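Local structure of protein phosphatase Slingshot homolog 2 (Homo sapiens, 2NT2) at residues S3-S15 against Y115-P127. The protein dephosphorylates and so activates the actin-depolymerizing factor cofilin, promoting actin filament disassembly, through the dual-specificity phosphatase domain that forms this chain. The protein carries 1 engineered substitution. Numbering follows the deposited sequence.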
ATOM      1  N   SER A   3       5.381  -9.929 -10.641  1.00 37.11           N
ATOM      2  CA  SER A   3       5.828 -10.014  -9.253  1.00 41.15           C
ATOM      3  C   SER A   3       5.361  -8.799  -8.457  1.00 39.56           C
ATOM      4  O   SER A   3       4.926  -7.812  -9.062  1.00 30.30           O
ATOM      5  CB  SER A   3       7.354 -10.130  -9.204  1.00 42.78           C
ATOM      6  OG  SER A   3       7.964  -9.271 -10.140  1.00 48.94           O
ATOM      7  N   PRO A   4       5.456  -8.857  -7.135  1.00 38.42           N
ATOM      8  CA  PRO A   4       5.230  -7.659  -6.312  1.00 25.32           C
ATOM      9  C   PRO A   4       6.311  -6.631  -6.612  1.00 18.00           C
ATOM     10  O   PRO A   4       7.418  -6.997  -7.013  1.00 21.69           O
ATOM     11  CB  PRO A   4       5.375  -8.155  -4.875  1.00 19.97           C
ATOM     12  CG  PRO A   4       6.184  -9.403  -4.995  1.00 20.99           C
ATOM     13  CD  PRO A   4       5.780 -10.031  -6.301  1.00 31.66           C
ATOM     14  N   THR A   5       5.994  -5.353  -6.448  1.00 19.87           N
ATOM     15  CA  THR A   5       6.967  -4.327  -6.829  1.00 15.13           C
ATOM     16  C   THR A   5       7.575  -3.688  -5.587  1.00 19.11           C
ATOM     17  O   THR A   5       6.849  -3.130  -4.768  1.00 19.80           O
ATOM     18  CB  THR A   5       6.340  -3.235  -7.710  1.00 18.24           C
ATOM     19  OG1 THR A   5       5.685  -3.825  -8.834  1.00 19.31           O
ATOM     20  CG2 THR A   5       7.427  -2.329  -8.273  1.00 20.94           C
ATOM     21  N   GLN A   6       8.899  -3.765  -5.469  1.00 18.89           N
ATOM     22  CA  GLN A   6       9.578  -3.136  -4.341  1.00 20.74           C
ATOM     23  C   GLN A   6       9.599  -1.623  -4.519  1.00 21.65           C
ATOM     24  O   GLN A   6      10.131  -1.118  -5.506  1.00 23.66           O
ATOM     25  CB  GLN A   6      11.008  -3.657  -4.165  1.00 14.85           C
ATOM     26  CG  GLN A   6      11.554  -3.381  -2.768  1.00 18.23           C
ATOM     27  CD  GLN A   6      12.844  -4.104  -2.454  1.00 21.71           C
ATOM     28  OE1 GLN A   6      13.521  -4.643  -3.325  1.00 19.27           O
ATOM     29  NE2 GLN A   6      13.205  -4.118  -1.173  1.00 23.37           N
ATOM     30  N   ILE A   7       9.018  -0.911  -3.554  1.00 19.98           N
ATOM     31  CA  ILE A   7       9.002   0.550  -3.685  1.00 17.22           C
ATOM     32  C   ILE A   7       9.968   1.201  -2.712  1.00 21.22           C
ATOM     33  O   ILE A   7      10.623   2.195  -3.034  1.00 24.35           O
ATOM     34  CB  ILE A   7       7.579   1.095  -3.489  1.00 11.88           C
ATOM     35  CG1 ILE A   7       6.546   0.348  -4.349  1.00 12.39           C
ATOM     36  CG2 ILE A   7       7.538   2.582  -3.759  1.00 18.13           C
ATOM     37  CD1 ILE A   7       6.906   0.324  -5.825  1.00 12.81           C
ATOM     38  N   PHE A   8      10.051   0.632  -1.515  1.00 18.27           N
ATOM     39  CA  PHE A   8      11.062   1.056  -0.552  1.00 18.70           C
ATOM     40  C   PHE A   8      11.755  -0.171   0.024  1.00 25.47           C
ATOM     41  O   PHE A   8      11.319  -1.269  -0.329  1.00 24.65           O
ATOM     42  CB  PHE A   8      10.452   1.930   0.540  1.00 15.92           C
ATOM     43  CG  PHE A   8       9.890   3.221  -0.045  1.00 19.40           C
ATOM     44  CD1 PHE A   8       8.554   3.534   0.113  1.00 19.71           C
ATOM     45  CD2 PHE A   8      10.715   4.096  -0.735  1.00 19.08           C
ATOM     46  CE1 PHE A   8       8.039   4.704  -0.412  1.00 18.47           C
ATOM     47  CE2 PHE A   8      10.214   5.266  -1.274  1.00 16.56           C
ATOM     48  CZ  PHE A   8       8.873   5.564  -1.103  1.00 16.12           C
ATOM     49  N   GLU A   9      12.790   0.038   0.825  1.00 25.01           N
ATOM     50  CA  GLU A   9      13.508  -1.089   1.416  1.00 27.37           C
ATOM     51  C   GLU A   9      12.517  -2.058   2.064  1.00 20.98           C
ATOM     52  O   GLU A   9      12.622  -3.265   1.893  1.00 20.62           O
ATOM     53  CB  GLU A   9      14.548  -0.622   2.426  1.00 38.57           C
ATOM     54  CG  GLU A   9      14.427  -1.193   3.823  1.00 53.90           C
ATOM     55  CD  GLU A   9      15.130  -2.518   4.022  1.00 61.66           C
ATOM     56  OE1 GLU A   9      15.826  -2.673   5.045  1.00 64.93           O
ATOM     57  OE2 GLU A   9      14.980  -3.422   3.164  1.00 74.41           O
ATOM     58  N   HIS A  10      11.542  -1.475   2.755  1.00 21.09           N
ATOM     59  CA  HIS A  10      10.586  -2.222   3.555  1.00 20.42           C
ATOM     60  C   HIS A  10       9.194  -2.269   2.956  1.00 17.07           C
ATOM     61  O   HIS A  10       8.235  -2.606   3.666  1.00 20.22           O
ATOM     62  CB  HIS A  10      10.528  -1.603   4.962  1.00 18.32           C
ATOM     63  CG  HIS A  10      10.039  -0.185   4.945  1.00 24.72           C
ATOM     64  ND1 HIS A  10      10.658   0.820   4.238  1.00 24.78           N
ATOM     65  CD2 HIS A  10       8.975   0.392   5.555  1.00 26.96           C
ATOM     66  CE1 HIS A  10      10.002   1.956   4.415  1.00 25.13           C
ATOM     67  NE2 HIS A  10       8.971   1.723   5.214  1.00 23.63           N
ATOM     68  N   VAL A  11       9.028  -1.943   1.673  1.00 16.68           N
ATOM     69  CA  VAL A  11       7.670  -1.834   1.127  1.00 17.09           C
ATOM     70  C   VAL A  11       7.557  -2.478  -0.248  1.00 15.97           C
ATOM     71  O   VAL A  11       8.301  -2.132  -1.168  1.00 25.46           O
ATOM     72  CB  VAL A  11       7.189  -0.376   1.006  1.00 21.12           C
ATOM     73  CG1 VAL A  11       5.800  -0.303   0.381  1.00  8.10           C
ATOM     74  CG2 VAL A  11       7.197   0.319   2.359  1.00  4.03           C
ATOM     75  N   PHE A  12       6.595  -3.386  -0.392  1.00 16.07           N
ATOM     76  CA  PHE A  12       6.261  -3.935  -1.703  1.00 15.17           C
ATOM     77  C   PHE A  12       4.828  -3.559  -2.073  1.00 19.40           C
ATOM     78  O   PHE A  12       3.971  -3.499  -1.191  1.00 12.82           O
ATOM     79  CB  PHE A  12       6.425  -5.457  -1.739  1.00 17.54           C
ATOM     80  CG  PHE A  12       7.864  -5.909  -1.950  1.00 26.98           C
ATOM     81  CD1 PHE A  12       8.720  -6.063  -0.873  1.00 33.72           C
ATOM     82  CD2 PHE A  12       8.337  -6.168  -3.226  1.00 22.12           C
ATOM     83  CE1 PHE A  12      10.029  -6.469  -1.062  1.00 34.76           C
ATOM     84  CE2 PHE A  12       9.644  -6.569  -3.425  1.00 27.00           C
ATOM     85  CZ  PHE A  12      10.494  -6.719  -2.344  1.00 31.31           C
ATOM     86  N   LEU A  13       4.606  -3.348  -3.357  1.00 15.92           N
ATOM     87  CA  LEU A  13       3.276  -3.084  -3.905  1.00 19.41           C
ATOM     88  C   LEU A  13       2.852  -4.208  -4.842  1.00 18.20           C
ATOM     89  O   LEU A  13       3.581  -4.532  -5.789  1.00 17.70           O
ATOM     90  CB  LEU A  13       3.298  -1.731  -4.624  1.00 11.28           C
ATOM     91  CG  LEU A  13       1.968  -1.266  -5.223  1.00 16.45           C
ATOM     92  CD1 LEU A  13       0.947  -1.079  -4.113  1.00  5.89           C
ATOM     93  CD2 LEU A  13       2.154   0.012  -6.030  1.00 12.94           C
ATOM     94  N   GLY A  14       1.697  -4.838  -4.616  1.00 15.71           N
ATOM     95  CA  GLY A  14       1.345  -6.008  -5.411  1.00 18.74           C
ATOM     96  C   GLY A  14      -0.126  -6.339  -5.478  1.00 18.15           C
ATOM     97  O   GLY A  14      -1.004  -5.550  -5.132  1.00 16.18           O
ATOM     98  N   SER A  15      -0.430  -7.555  -5.937  1.00 19.63           N
ATOM     99  CA  SER A  15      -1.796  -8.014  -6.129  1.00 16.06           C
ATOM    100  C   SER A  15      -2.152  -9.158  -5.187  1.00 10.45           C
ATOM    101  O   SER A  15      -1.334  -9.610  -4.385  1.00 13.44           O
ATOM    102  CB  SER A  15      -2.006  -8.466  -7.582  1.00 16.80           C
ATOM    103  OG  SER A  15      -1.145  -9.553  -7.899  1.00 12.94           O
ATOM    104  N   TYR A 115       3.812   9.999  -6.589  1.00 17.60           N
ATOM    105  CA  TYR A 115       3.086   9.283  -7.641  1.00 22.33           C
ATOM    106  C   TYR A 115       4.051   8.879  -8.758  1.00 21.94           C
ATOM    107  O   TYR A 115       4.062   7.723  -9.172  1.00 21.81           O
ATOM    108  CB  TYR A 115       1.947  10.131  -8.197  1.00 21.92           C
ATOM    109  CG  TYR A 115       1.177   9.503  -9.332  1.00 25.08           C
ATOM    110  CD1 TYR A 115       0.113   8.643  -9.083  1.00 29.26           C
ATOM    111  CD2 TYR A 115       1.503   9.762 -10.658  1.00 31.16           C
ATOM    112  CE1 TYR A 115      -0.603   8.060 -10.114  1.00 33.35           C
ATOM    113  CE2 TYR A 115       0.794   9.185 -11.700  1.00 35.31           C
ATOM    114  CZ  TYR A 115      -0.258   8.335 -11.421  1.00 34.95           C
ATOM    115  OH  TYR A 115      -0.962   7.763 -12.455  1.00 41.48           O
ATOM    116  N   ASP A 116       4.853   9.833  -9.215  1.00 20.50           N
ATOM    117  CA  ASP A 116       5.879   9.622 -10.215  1.00 22.53           C
ATOM    118  C   ASP A 116       6.885   8.551  -9.795  1.00 18.45           C
ATOM    119  O   ASP A 116       7.323   7.740 -10.607  1.00 13.80           O
ATOM    120  CB  ASP A 116       6.652  10.922 -10.477  1.00 24.80           C
ATOM    121  CG  ASP A 116       5.887  11.876 -11.371  1.00 29.31           C
ATOM    122  OD1 ASP A 116       4.754  11.546 -11.777  1.00 31.49           O
ATOM    123  OD2 ASP A 116       6.438  12.955 -11.677  1.00 29.25           O
ATOM    124  N   TYR A 117       7.273   8.596  -8.525  1.00 17.38           N
ATOM    125  CA  TYR A 117       8.208   7.605  -7.999  1.00 19.58           C
ATOM    126  C   TYR A 117       7.595   6.211  -8.106  1.00 21.46           C
ATOM    127  O   TYR A 117       8.208   5.272  -8.604  1.00 25.77           O
ATOM    128  CB  TYR A 117       8.567   7.927  -6.552  1.00 19.71           C
ATOM    129  CG  TYR A 117       9.534   6.952  -5.923  1.00 29.36           C
ATOM    130  CD1 TYR A 117      10.905   7.074  -6.127  1.00 29.62           C
ATOM    131  CD2 TYR A 117       9.078   5.907  -5.126  1.00 30.51           C
ATOM    132  CE1 TYR A 117      11.783   6.179  -5.548  1.00 30.95           C
ATOM    133  CE2 TYR A 117       9.956   5.008  -4.545  1.00 30.30           C
ATOM    134  CZ  TYR A 117      11.311   5.152  -4.761  1.00 31.67           C
ATOM    135  OH  TYR A 117      12.201   4.270  -4.193  1.00 29.47           O
ATOM    136  N   VAL A 118       6.354   6.109  -7.637  1.00 22.26           N
ATOM    137  CA  VAL A 118       5.639   4.841  -7.623  1.00 25.97           C
ATOM    138  C   VAL A 118       5.239   4.411  -9.027  1.00 23.83           C
ATOM    139  O   VAL A 118       5.303   3.223  -9.350  1.00 25.05           O
ATOM    140  CB  VAL A 118       4.381   4.908  -6.735  1.00 23.55           C
ATOM    141  CG1 VAL A 118       3.616   3.595  -6.817  1.00 19.65           C
ATOM    142  CG2 VAL A 118       4.747   5.227  -5.291  1.00 13.69           C
ATOM    143  N   LYS A 119       4.849   5.360  -9.872  1.00 26.25           N
ATOM    144  CA  LYS A 119       4.396   5.010 -11.220  1.00 26.25           C
ATOM    145  C   LYS A 119       5.534   4.419 -12.045  1.00 23.19           C
ATOM    146  O   LYS A 119       5.324   3.498 -12.832  1.00 28.64           O
ATOM    147  CB  LYS A 119       3.807   6.224 -11.933  1.00 28.67           C
ATOM    148  CG  LYS A 119       3.504   5.998 -13.405  1.00 36.32           C
ATOM    149  CD  LYS A 119       2.241   5.169 -13.592  1.00 37.34           C
ATOM    150  CE  LYS A 119       1.677   5.334 -14.993  1.00 36.98           C
ATOM    151  NZ  LYS A 119       0.614   4.337 -15.305  1.00 24.02           N
ATOM    152  N   GLU A 120       6.730   4.951 -11.846  1.00 27.89           N
ATOM    153  CA  GLU A 120       7.925   4.522 -12.562  1.00 32.90           C
ATOM    154  C   GLU A 120       8.230   3.049 -12.341  1.00 32.39           C
ATOM    155  O   GLU A 120       8.542   2.324 -13.286  1.00 39.41           O
ATOM    156  CB  GLU A 120       9.133   5.361 -12.138  1.00 40.44           C
ATOM    157  CG  GLU A 120       9.846   6.010 -13.316  1.00 53.81           C
ATOM    158  CD  GLU A 120      11.314   6.248 -13.041  1.00 64.49           C
ATOM    159  OE1 GLU A 120      12.112   5.299 -13.210  1.00 74.80           O
ATOM    160  OE2 GLU A 120      11.678   7.385 -12.667  1.00 80.01           O
ATOM    161  N   ARG A 121       8.152   2.582 -11.099  1.00 29.10           N
ATOM    162  CA  ARG A 121       8.418   1.181 -10.796  1.00 27.57           C
ATOM    163  C   ARG A 121       7.220   0.285 -11.053  1.00 26.19           C
ATOM    164  O   ARG A 121       7.345  -0.825 -11.573  1.00 33.31           O
ATOM    165  CB  ARG A 121       8.861   1.057  -9.328  1.00 23.69           C
ATOM    166  CG  ARG A 121      10.208   1.708  -9.103  1.00 20.12           C
ATOM    167  CD  ARG A 121      10.282   2.541  -7.832  1.00 21.37           C
ATOM    168  NE  ARG A 121      11.180   3.683  -8.030  1.00 28.61           N
ATOM    169  CZ  ARG A 121      12.464   3.703  -7.695  1.00 32.70           C
ATOM    170  NH1 ARG A 121      13.010   2.630  -7.136  1.00 40.22           N
ATOM    171  NH2 ARG A 121      13.194   4.784  -7.926  1.00 22.49           N
ATOM    172  N   ARG A 122       6.034   0.762 -10.685  1.00 27.52           N
ATOM    173  CA  ARG A 122       4.830  -0.030 -10.951  1.00 29.21           C
ATOM    174  C   ARG A 122       3.941   0.692 -11.959  1.00 26.69           C
ATOM    175  O   ARG A 122       3.041   1.442 -11.597  1.00 15.40           O
ATOM    176  CB  ARG A 122       4.070  -0.332  -9.663  1.00 29.99           C
ATOM    177  CG  ARG A 122       2.858  -1.220  -9.886  1.00 29.52           C
ATOM    178  CD  ARG A 122       2.662  -2.198  -8.737  1.00 23.84           C
ATOM    179  NE  ARG A 122       1.511  -3.063  -9.000  1.00 22.54           N
ATOM    180  CZ  ARG A 122       1.619  -4.367  -9.226  1.00 22.22           C
ATOM    181  NH1 ARG A 122       2.816  -4.934  -9.205  1.00 17.45           N
ATOM    182  NH2 ARG A 122       0.535  -5.092  -9.461  1.00 12.48           N
ATOM    183  N   THR A 123       4.248   0.466 -13.226  1.00 24.25           N
ATOM    184  CA  THR A 123       3.631   1.127 -14.357  1.00 27.26           C
ATOM    185  C   THR A 123       2.124   0.951 -14.401  1.00 24.63           C
ATOM    186  O   THR A 123       1.411   1.806 -14.937  1.00 24.25           O
ATOM    187  CB  THR A 123       4.256   0.611 -15.673  1.00 34.41           C
ATOM    188  OG1 THR A 123       3.900  -0.758 -15.885  1.00 35.90           O
ATOM    189  CG2 THR A 123       5.776   0.652 -15.562  1.00 28.19           C
ATOM    190  N   VAL A 124       1.594  -0.142 -13.852  1.00 23.91           N
ATOM    191  CA  VAL A 124       0.143  -0.323 -13.910  1.00 25.95           C
ATOM    192  C   VAL A 124      -0.565   0.492 -12.831  1.00 24.10           C
ATOM    193  O   VAL A 124      -1.798   0.565 -12.830  1.00 23.37           O
ATOM    194  CB  VAL A 124      -0.298  -1.791 -13.797  1.00 24.77           C
ATOM    195  CG1 VAL A 124      -0.028  -2.531 -15.096  1.00 19.81           C
ATOM    196  CG2 VAL A 124       0.377  -2.484 -12.627  1.00 29.47           C
ATOM    197  N   THR A 125       0.193   1.106 -11.929  1.00 21.86           N
ATOM    198  CA  THR A 125      -0.395   1.938 -10.887  1.00 21.89           C
ATOM    199  C   THR A 125      -1.358   2.970 -11.467  1.00 24.41           C
ATOM    200  O   THR A 125      -1.027   3.738 -12.368  1.00 21.94           O
ATOM    201  CB  THR A 125       0.659   2.686 -10.048  1.00 22.46           C
ATOM    202  OG1 THR A 125       1.528   3.416 -10.917  1.00 44.97           O
ATOM    203  CG2 THR A 125       1.512   1.697  -9.271  1.00  9.67           C
ATOM    204  N   LYS A 126      -2.559   2.992 -10.907  1.00 23.14           N
ATOM    205  CA  LYS A 126      -3.623   3.852 -11.415  1.00 24.21           C
ATOM    206  C   LYS A 126      -4.715   4.002 -10.362  1.00 19.59           C
ATOM    207  O   LYS A 126      -5.738   3.320 -10.408  1.00 19.93           O
ATOM    208  CB  LYS A 126      -4.187   3.272 -12.711  1.00 32.51           C
ATOM    209  CG  LYS A 126      -5.455   3.943 -13.212  1.00 42.71           C
ATOM    210  CD  LYS A 126      -5.593   3.808 -14.721  1.00 47.77           C
ATOM    211  CE  LYS A 126      -6.410   4.938 -15.321  1.00 52.21           C
ATOM    212  NZ  LYS A 126      -5.583   5.865 -16.143  1.00 43.06           N
ATOM    213  N   PRO A 127      -4.475   4.888  -9.403  1.00 20.54           N
ATOM    214  CA  PRO A 127      -5.496   5.167  -8.384  1.00 18.20           C
ATOM    215  C   PRO A 127      -6.792   5.620  -9.041  1.00 18.34           C
ATOM    216  O   PRO A 127      -6.783   6.317 -10.055  1.00 16.17           O
ATOM    217  CB  PRO A 127      -4.863   6.284  -7.558  1.00 16.30           C
ATOM    218  CG  PRO A 127      -3.388   6.102  -7.746  1.00 14.62           C
ATOM    219  CD  PRO A 127      -3.240   5.665  -9.182  1.00 19.44           C
TER
HETATM  220  O   HOH W   1       1.545  -7.935  -9.285  1.00 15.11           O
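Strand 5-8 runs nearly antiparallel to helix 115-121, their axes 9.0 Å apart at an angle of 154°, with Ile7 opposite Val118 and Thr5 opposite Arg122. At one end Tyr117 reaches over the strand. With CG anti to the backbone N (chi1 -180°), its ring is carried out to the strand, where OH donates to Ile7 O at 2.9 Å, almost in line with the C=O bond. The carbonyl sits at the ring edge. The Phe8 and Tyr117 rings lie in almost the same orientation but are displaced, with little overlap; CE2 of each is the meeting point, 3.3 Å apart. Ile7 CG2 packs on Tyr117 CE2 at 3.5 Å and also meets Val118 CG2. Leu13 CD2 packs against Val118 CG1 and, more closely, Arg122 CD.

At the other end Arg122 reaches across the open end of the hairpin, over Thr5 and Leu13 toward Gly14. Its NH1 donates to Thr5 OG1 at 3.1 Å, with an N-H...O angle of 160° and the oxygen in the guanidinium plane. Gly14 CA lies over one face of this group. NH2 donates to a water at 3.0 Å, which makes weak bonds to Ser3 O and Ser15 OG. A classic bulge of Ile7 and Phe8 against Val11 shapes the hairpin. The arrangement joins the edge hairpin of the sheet to the end of helix 111-121 and the loop that follows. NE and NH2 also bind Gly91 O and Met90 O, so Arg122 ties the hairpin to the phosphatase P-loop (CX5R), which starts at Ser88, engineered in place of the cysteine that forms the phosphocysteine intermediate.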